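Local coordinates for hypothetical protein ST1444 (Sulfolobus tokodaii, PDB 2EO0) that probably cleaves four-way DNA junctions as a structure-specific, magnesium-dependent endonuclease, resolving Holliday junction intermediates of genetic recombination by paired nicks in opposing strands, at residues 68-71 / 72-76; 126-129 / 130-134; 115-119 / 120-124. One frame throughout, in Å; residues are numbered along the deposited sequence.

Contact 1 (68-71 / 72-76); sequences IYIE and KEQAE
Glu73 N donates to Glu71 OE2 at 2.6 Å, and the other oxygen, Glu71 OE1, takes Gln74 N at 2.7 Å. This is a side-chain N-cap: Glu71, between strand 68-70 and helix 72-85, caps the helix, and both of its carboxylate oxygens cover amides of the first turn. Neither donor lies in the carboxylate plane; the amides of Glu73 and Gln74 approach from above it, 49° and 43° out. A bend at chi2 (-85°) of the Glu71 side chain turns the carboxylate back over the helix end. Two donors from successive residues should fix the rotation of the group, and the positive end of the helix dipole would probably favour its charged form. The backbone carbonyl of Glu71 adds the first regular helical bond, accepting from Ala75 N at 2.8 Å.

Just before the cap in sequence, Ile70 touches the helix with its longer branch. Its CG1, set opposite the backbone N, lies 4.1 Å from Ala75 CB and 3.9 Å from Gln74 OE1, and the Ile70 and Gln74 side chains cross nearly at right angles. Gln74 OE1 takes a weak hydrogen bond from Lys60 NZ, and the Gln74 side chain runs close to Glu58, a probable magnesium ligand, so the capped turn borders the likely metal site of this PD-(D/E)XK nuclease. At the first residue of the helix, Lys72 bends at its last torsion and places NZ 3.0 Å from Glu76 OE1, one turn on, a salt bridge on the syn side of that oxygen.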
loop_
_atom_site.group_PDB
_atom_site.type_symbol
_atom_site.label_atom_id
_atom_site.label_comp_id
_atom_site.label_asym_id
_atom_site.label_seq_id
_atom_site.Cartn_x
_atom_site.Cartn_y
_atom_site.Cartn_z
ATOM N N ILE A 68 -18.858 13.079 14.697
ATOM C CA ILE A 68 -18.772 12.187 13.548
ATOM C C ILE A 68 -18.661 10.787 14.128
ATOM O O ILE A 68 -17.776 10.516 14.942
ATOM C CB ILE A 68 -17.506 12.414 12.717
ATOM C CG1 ILE A 68 -17.411 13.880 12.300
ATOM C CG2 ILE A 68 -17.518 11.482 11.515
ATOM C CD1 ILE A 68 -16.150 14.215 11.506
ATOM N N TYR A 69 -19.541 9.897 13.691
ATOM C CA TYR A 69 -19.563 8.535 14.187
ATOM C C TYR A 69 -19.089 7.537 13.160
ATOM O O TYR A 69 -19.453 7.611 11.996
ATOM C CB TYR A 69 -20.988 8.167 14.603
ATOM C CG TYR A 69 -21.402 8.742 15.936
ATOM C CD1 TYR A 69 -21.019 8.125 17.130
ATOM C CD2 TYR A 69 -22.168 9.906 16.012
ATOM C CE1 TYR A 69 -21.391 8.655 18.376
ATOM C CE2 TYR A 69 -22.547 10.447 17.251
ATOM C CZ TYR A 69 -22.154 9.815 18.428
ATOM O OH TYR A 69 -22.526 10.328 19.655
ATOM N N ILE A 70 -18.265 6.597 13.599
ATOM C CA ILE A 70 -17.807 5.546 12.715
ATOM C C ILE A 70 -18.124 4.224 13.405
ATOM O O ILE A 70 -17.815 4.033 14.575
ATOM C CB ILE A 70 -16.320 5.670 12.443
ATOM C CG1 ILE A 70 -15.876 4.557 11.495
ATOM C CG2 ILE A 70 -15.568 5.629 13.750
ATOM C CD1 ILE A 70 -14.500 4.760 10.920
ATOM N N GLU A 71 -18.782 3.337 12.666
ATOM C CA GLU A 71 -19.210 2.021 13.146
ATOM C C GLU A 71 -18.089 1.136 13.689
ATOM O O GLU A 71 -17.028 0.975 13.067
ATOM C CB GLU A 71 -19.960 1.308 12.019
ATOM C CG GLU A 71 -20.704 0.047 12.417
ATOM C CD GLU A 71 -19.821 -1.174 12.409
ATOM O OE1 GLU A 71 -19.115 -1.387 11.405
ATOM O OE2 GLU A 71 -19.839 -1.928 13.395
ATOM N N LYS A 72 -18.363 0.556 14.852
ATOM C CA LYS A 72 -17.437 -0.303 15.579
ATOM C C LYS A 72 -16.654 -1.347 14.772
ATOM O O LYS A 72 -15.411 -1.334 14.758
ATOM C CB LYS A 72 -18.207 -0.991 16.702
ATOM C CG LYS A 72 -17.429 -1.973 17.539
ATOM C CD LYS A 72 -18.399 -2.836 18.335
ATOM C CE LYS A 72 -17.676 -3.799 19.277
ATOM N NZ LYS A 72 -16.800 -4.784 18.553
ATOM N N GLU A 73 -17.379 -2.253 14.119
ATOM C CA GLU A 73 -16.768 -3.319 13.347
ATOM C C GLU A 73 -15.942 -2.817 12.178
ATOM O O GLU A 73 -14.902 -3.390 11.866
ATOM C CB GLU A 73 -17.839 -4.304 12.863
ATOM C CG GLU A 73 -18.109 -5.431 13.867
ATOM C CD GLU A 73 -19.306 -6.319 13.513
ATOM O OE1 GLU A 73 -19.586 -6.579 12.316
ATOM O OE2 GLU A 73 -19.959 -6.788 14.463
ATOM N N GLN A 74 -16.403 -1.751 11.531
ATOM C CA GLN A 74 -15.676 -1.176 10.418
ATOM C C GLN A 74 -14.403 -0.492 10.912
ATOM O O GLN A 74 -13.357 -0.576 10.269
ATOM C CB GLN A 74 -16.548 -0.166 9.671
ATOM C CG GLN A 74 -15.748 0.824 8.806
ATOM C CD GLN A 74 -16.639 1.658 7.910
ATOM O OE1 GLN A 74 -16.775 2.864 8.091
ATOM N NE2 GLN A 74 -17.255 1.009 6.938
ATOM N N ALA A 75 -14.489 0.176 12.056
ATOM C CA ALA A 75 -13.341 0.873 12.602
ATOM C C ALA A 75 -12.294 -0.101 13.088
ATOM O O ALA A 75 -11.102 0.108 12.890
ATOM C CB ALA A 75 -13.760 1.788 13.739
ATOM N N GLU A 76 -12.727 -1.163 13.741
ATOM C CA GLU A 76 -11.771 -2.123 14.245
ATOM C C GLU A 76 -11.134 -2.895 13.095
ATOM O O GLU A 76 -9.962 -3.262 13.174
ATOM C CB GLU A 76 -12.450 -3.055 15.250
ATOM C CG GLU A 76 -12.953 -2.297 16.471
ATOM C CD GLU A 76 -13.706 -3.166 17.457
ATOM O OE1 GLU A 76 -14.277 -4.200 17.042
ATOM O OE2 GLU A 76 -13.740 -2.806 18.649
#

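Contact 2 (126-129 / 130-134); sequences MELE and DLVRY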
loop_
_atom_site.group_PDB
_atom_site.type_symbol
_atom_site.label_atom_id
_atom_site.label_comp_id
_atom_site.label_asym_id
_atom_site.label_seq_id
_atom_site.Cartn_x
_atom_site.Cartn_y
_atom_site.Cartn_z
ATOM N N MET A 126 -6.037 18.752 9.891
ATOM C CA MET A 126 -5.164 19.255 8.843
ATOM C C MET A 126 -5.757 19.158 7.457
ATOM O O MET A 126 -6.684 18.392 7.214
ATOM C CB MET A 126 -3.805 18.544 8.894
ATOM C CG MET A 126 -3.777 17.108 8.451
ATOM S SD MET A 126 -2.552 16.166 9.441
ATOM C CE MET A 126 -1.063 16.364 8.564
ATOM N N GLU A 127 -5.248 19.985 6.554
ATOM C CA GLU A 127 -5.703 19.948 5.176
ATOM C C GLU A 127 -4.759 19.044 4.433
ATOM O O GLU A 127 -3.773 18.578 4.995
ATOM C CB GLU A 127 -5.691 21.328 4.551
ATOM C CG GLU A 127 -6.576 22.304 5.271
ATOM C CD GLU A 127 -6.781 23.552 4.463
ATOM O OE1 GLU A 127 -7.426 23.453 3.385
ATOM O OE2 GLU A 127 -6.290 24.620 4.902
ATOM N N LEU A 128 -5.073 18.775 3.178
ATOM C CA LEU A 128 -4.256 17.889 2.372
ATOM C C LEU A 128 -2.785 18.288 2.428
ATOM O O LEU A 128 -1.911 17.469 2.731
ATOM C CB LEU A 128 -4.766 17.906 0.934
ATOM C CG LEU A 128 -4.384 16.750 -0.000
ATOM C CD1 LEU A 128 -4.174 15.452 0.758
ATOM C CD2 LEU A 128 -5.488 16.602 -1.001
ATOM N N GLU A 129 -2.525 19.561 2.168
ATOM C CA GLU A 129 -1.175 20.075 2.178
ATOM C C GLU A 129 -0.486 19.839 3.510
ATOM O O GLU A 129 0.731 19.678 3.553
ATOM C CB GLU A 129 -1.186 21.557 1.852
ATOM C CG GLU A 129 -0.108 21.935 0.859
ATOM C CD GLU A 129 -0.232 21.165 -0.452
ATOM O OE1 GLU A 129 -1.223 21.402 -1.198
ATOM O OE2 GLU A 129 0.663 20.322 -0.719
ATOM N N ASP A 130 -1.245 19.826 4.597
ATOM C CA ASP A 130 -0.648 19.579 5.904
ATOM C C ASP A 130 -0.390 18.091 6.039
ATOM O O ASP A 130 0.627 17.665 6.601
ATOM C CB ASP A 130 -1.577 20.040 7.032
ATOM C CG ASP A 130 -1.970 21.502 6.904
ATOM O OD1 ASP A 130 -1.087 22.370 7.030
ATOM O OD2 ASP A 130 -3.167 21.783 6.663
ATOM N N LEU A 131 -1.319 17.292 5.525
ATOM C CA LEU A 131 -1.146 15.854 5.599
ATOM C C LEU A 131 0.149 15.541 4.896
ATOM O O LEU A 131 0.970 14.780 5.400
ATOM C CB LEU A 131 -2.286 15.105 4.911
ATOM C CG LEU A 131 -2.149 13.578 5.000
ATOM C CD1 LEU A 131 -2.017 13.145 6.461
ATOM C CD2 LEU A 131 -3.342 12.916 4.368
ATOM N N VAL A 132 0.314 16.161 3.734
ATOM C CA VAL A 132 1.494 15.968 2.919
ATOM C C VAL A 132 2.763 16.397 3.643
ATOM O O VAL A 132 3.717 15.624 3.697
ATOM C CB VAL A 132 1.362 16.722 1.578
ATOM C CG1 VAL A 132 2.670 16.693 0.818
ATOM C CG2 VAL A 132 0.274 16.074 0.750
ATOM N N ARG A 133 2.785 17.603 4.206
ATOM C CA ARG A 133 3.982 18.047 4.924
ATOM C C ARG A 133 4.328 17.038 6.010
ATOM O O ARG A 133 5.504 16.702 6.226
ATOM C CB ARG A 133 3.777 19.424 5.564
ATOM C CG ARG A 133 3.918 20.584 4.588
ATOM C CD ARG A 133 3.696 21.943 5.263
ATOM N NE ARG A 133 3.833 23.054 4.316
ATOM C CZ ARG A 133 3.704 24.345 4.634
ATOM N NH1 ARG A 133 3.431 24.715 5.886
ATOM N NH2 ARG A 133 3.839 25.273 3.693
ATOM N N TYR A 134 3.292 16.559 6.688
ATOM C CA TYR A 134 3.474 15.593 7.751
ATOM C C TYR A 134 4.104 14.322 7.205
ATOM O O TYR A 134 5.036 13.770 7.788
ATOM C CB TYR A 134 2.134 15.228 8.377
ATOM C CG TYR A 134 2.284 14.088 9.333
ATOM C CD1 TYR A 134 2.800 14.296 10.607
ATOM C CD2 TYR A 134 1.946 12.785 8.957
ATOM C CE1 TYR A 134 2.968 13.250 11.490
ATOM C CE2 TYR A 134 2.116 11.726 9.825
ATOM C CZ TYR A 134 2.620 11.970 11.103
ATOM O OH TYR A 134 2.715 10.953 12.021
#
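Met126 lies over the first turn of helix 128-143, its CB against Asp130 CB; the two side chains run alongside, pointing opposite ways. A chi1 of 72° tucks Met126 CG in over its own main chain, and further bends take the thioether over the turn towards Leu131 and Tyr134. Met126 CE is 4.0 Å from Leu131 CD1, but this methyl clashes with the helix backbone in the model, so its exact place is doubtful.

Glu127, the N-cap residue, gives its backbone N to Asp130 OD2 at 2.8 Å, a fairly straight bond (159°) on the anti lone pair. Its carbonyl works in the other direction: Glu127 O accepts Leu131 N at 2.8 Å, with a weak, bent second bond from Asp130 N. The carboxylates of Glu127 and Asp130 carry like charge 4.6 Å apart (OE2 to OD2), a cost that the helix N-terminus probably offsets.

Leu128 continues the helical pattern, its O taking Val132 N at 2.8 Å, while its CD1 makes loose apolar contacts, 4.5 Å each, to Leu131 CD2 and Val132 CG2. Glu129 O receives Arg133 N at 3.0 Å. Phe101 of strand 98-103 touches both Met126 and Leu131. The Asp130 bond to the N-cap amide is one half of a capping box, and the Met126-Leu131 pairing around it is consistent with a hydrophobic staple.

Contact 3 (115-119 / 120-124); sequences YAIDL and ETVEK
Asp118 and Thr121 carry the polar part of the contact. Asp118 OD1 accepts Thr121 N at 2.9 Å, with an N-H...O angle of 139° and the donor standing 50° out of the carboxylate plane. The chi1 of 54° places the carboxylate on the side of CB flanked by both the backbone N and the carbonyl carbon of Asp118, from where OD1 faces the first turn of the helix. The same Asp118 OD1 also takes the Thr121 hydroxyl; that bond is modelled as very short, and the position of OG1 is doubtful. The backbone carbonyl supplies a third, weak bond, Thr121 N to Asp118 O at 3.0 Å and strongly bent. With an alanine in place of Asp118, the Thr121 amide, and with it the first turn, would probably be left with just that weak carbonyl bond once the side-chain cap was gone.

These bonds make Asp118 the N-cap of helix 119-123, a short helix entered directly from strand 115-117 of the small antiparallel sheet. Its main-chain bonding runs from Glu123 N to Leu119 O, less certain because the position of Leu119 O is doubtful, and then from Lys124 N to Glu120 O at 3.2 Å, where the chain leaves helical geometry.

The apolar contacts lie around the cap. Ile117, just before it, sends CG2 to within 3.9 Å of Val122 CG2, the five-residue spacing of a hydrophobic staple. The other branch of Ile117 turns to the threonine, CD1 lying 3.8 Å from Thr121 CG2, and the two side chains cross at about a right angle. Ile68 of the neighbouring strand touches both Ile117 and Val122, while Ile102 covers Ile117 from strand 98-103 and Arg100 of that strand touches Val122.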
loop_
_atom_site.group_PDB
_atom_site.type_symbol
_atom_site.label_atom_id
_atom_site.label_comp_id
_atom_site.label_asym_id
_atom_site.label_seq_id
_atom_site.Cartn_x
_atom_site.Cartn_y
_atom_site.Cartn_z
ATOM N N TYR A 115 -17.132 4.515 17.398
ATOM C CA TYR A 115 -16.069 5.471 17.580
ATOM C C TYR A 115 -16.520 6.798 17.048
ATOM O O TYR A 115 -17.283 6.865 16.082
ATOM C CB TYR A 115 -14.821 4.986 16.856
ATOM C CG TYR A 115 -14.285 3.696 17.435
ATOM C CD1 TYR A 115 -13.352 3.706 18.453
ATOM C CD2 TYR A 115 -14.782 2.466 17.018
ATOM C CE1 TYR A 115 -12.932 2.518 19.048
ATOM C CE2 TYR A 115 -14.380 1.305 17.594
ATOM C CZ TYR A 115 -13.457 1.321 18.610
ATOM O OH TYR A 115 -13.070 0.129 19.205
ATOM N N ALA A 116 -16.055 7.861 17.694
ATOM C CA ALA A 116 -16.446 9.192 17.289
ATOM C C ALA A 116 -15.441 10.250 17.646
ATOM O O ALA A 116 -14.544 10.053 18.468
ATOM C CB ALA A 116 -17.798 9.547 17.890
ATOM N N ILE A 117 -15.625 11.385 16.992
ATOM C CA ILE A 117 -14.778 12.538 17.160
ATOM C C ILE A 117 -15.728 13.717 16.942
ATOM O O ILE A 117 -16.636 13.652 16.091
ATOM C CB ILE A 117 -13.619 12.506 16.098
ATOM C CG1 ILE A 117 -12.693 13.709 16.277
ATOM C CG2 ILE A 117 -14.179 12.414 14.670
ATOM C CD1 ILE A 117 -11.664 13.520 17.410
ATOM N N ASP A 118 -15.561 14.769 17.738
ATOM C CA ASP A 118 -16.403 15.960 17.618
ATOM C C ASP A 118 -16.035 16.736 16.340
ATOM O O ASP A 118 -14.854 16.827 15.996
ATOM C CB ASP A 118 -16.218 16.814 18.872
ATOM C CG ASP A 118 -14.770 17.143 19.134
ATOM O OD1 ASP A 118 -14.366 18.278 18.804
ATOM O OD2 ASP A 118 -14.020 16.270 19.649
ATOM N N LEU A 119 -17.025 17.287 15.633
ATOM C CA LEU A 119 -16.714 18.007 14.398
ATOM C C LEU A 119 -15.771 19.163 14.645
ATOM O O LEU A 119 -15.108 19.648 13.735
ATOM C CB LEU A 119 -17.978 18.497 13.659
ATOM C CG LEU A 119 -18.763 19.801 13.867
ATOM C CD1 LEU A 119 -17.845 20.995 13.849
ATOM C CD2 LEU A 119 -19.804 19.963 12.754
ATOM N N GLU A 120 -15.698 19.597 15.888
ATOM C CA GLU A 120 -14.815 20.689 16.249
ATOM C C GLU A 120 -13.383 20.295 15.906
ATOM O O GLU A 120 -12.652 21.042 15.240
ATOM C CB GLU A 120 -14.908 20.971 17.755
ATOM C CG GLU A 120 -16.304 21.349 18.237
ATOM C CD GLU A 120 -17.405 20.429 17.687
ATOM O OE1 GLU A 120 -17.467 19.243 18.069
ATOM O OE2 GLU A 120 -18.211 20.904 16.858
ATOM N N THR A 121 -12.998 19.111 16.361
ATOM C CA THR A 121 -11.646 18.610 16.166
ATOM C C THR A 121 -11.274 18.467 14.698
ATOM O O THR A 121 -10.189 18.859 14.272
ATOM C CB THR A 121 -11.509 17.281 16.875
ATOM O OG1 THR A 121 -12.116 17.407 18.166
ATOM C CG2 THR A 121 -10.035 16.884 17.026
ATOM N N VAL A 122 -12.195 17.907 13.930
ATOM C CA VAL A 122 -12.008 17.713 12.504
ATOM C C VAL A 122 -11.812 19.058 11.801
ATOM O O VAL A 122 -10.957 19.204 10.927
ATOM C CB VAL A 122 -13.239 16.977 11.927
ATOM C CG1 VAL A 122 -13.204 16.948 10.403
ATOM C CG2 VAL A 122 -13.293 15.568 12.508
ATOM N N GLU A 123 -12.599 20.051 12.188
ATOM C CA GLU A 123 -12.479 21.351 11.550
ATOM C C GLU A 123 -11.085 21.903 11.763
ATOM O O GLU A 123 -10.527 22.550 10.881
ATOM C CB GLU A 123 -13.501 22.327 12.119
ATOM C CG GLU A 123 -14.925 21.859 12.020
ATOM C CD GLU A 123 -15.897 22.941 12.397
ATOM O OE1 GLU A 123 -15.677 23.607 13.434
ATOM O OE2 GLU A 123 -16.881 23.117 11.655
ATOM N N LYS A 124 -10.530 21.636 12.940
ATOM C CA LYS A 124 -9.200 22.114 13.290
ATOM C C LYS A 124 -8.141 21.098 12.854
ATOM O O LYS A 124 -6.952 21.254 13.139
ATOM C CB LYS A 124 -9.130 22.363 14.801
ATOM C CG LYS A 124 -7.761 22.766 15.337
ATOM C CD LYS A 124 -7.673 22.432 16.820
ATOM C CE LYS A 124 -6.310 22.774 17.418
ATOM N NZ LYS A 124 -6.248 22.338 18.850
#

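In the fold
Along the chain the order is contact 1, contact 3, contact 2, and each marks the start of a helix. Contacts 1 and 3 join through the small antiparallel sheet: strands 68-70 and 115-117 are neighbours, with Ile70 N 2.7 Å from Tyr115 O, and their centres lie about 14 Å apart. Helices 72-85 and 119-123 are thus attached to one small sheet through adjacent strands. Contact 2 follows contact 3 closely, starting the C-terminal helix 128-143 with its centre about 17 Å away; it lies about 24 Å from contact 1, centre to centre, across the middle of the chain. Of the three, contact 1 borders the probable metal site.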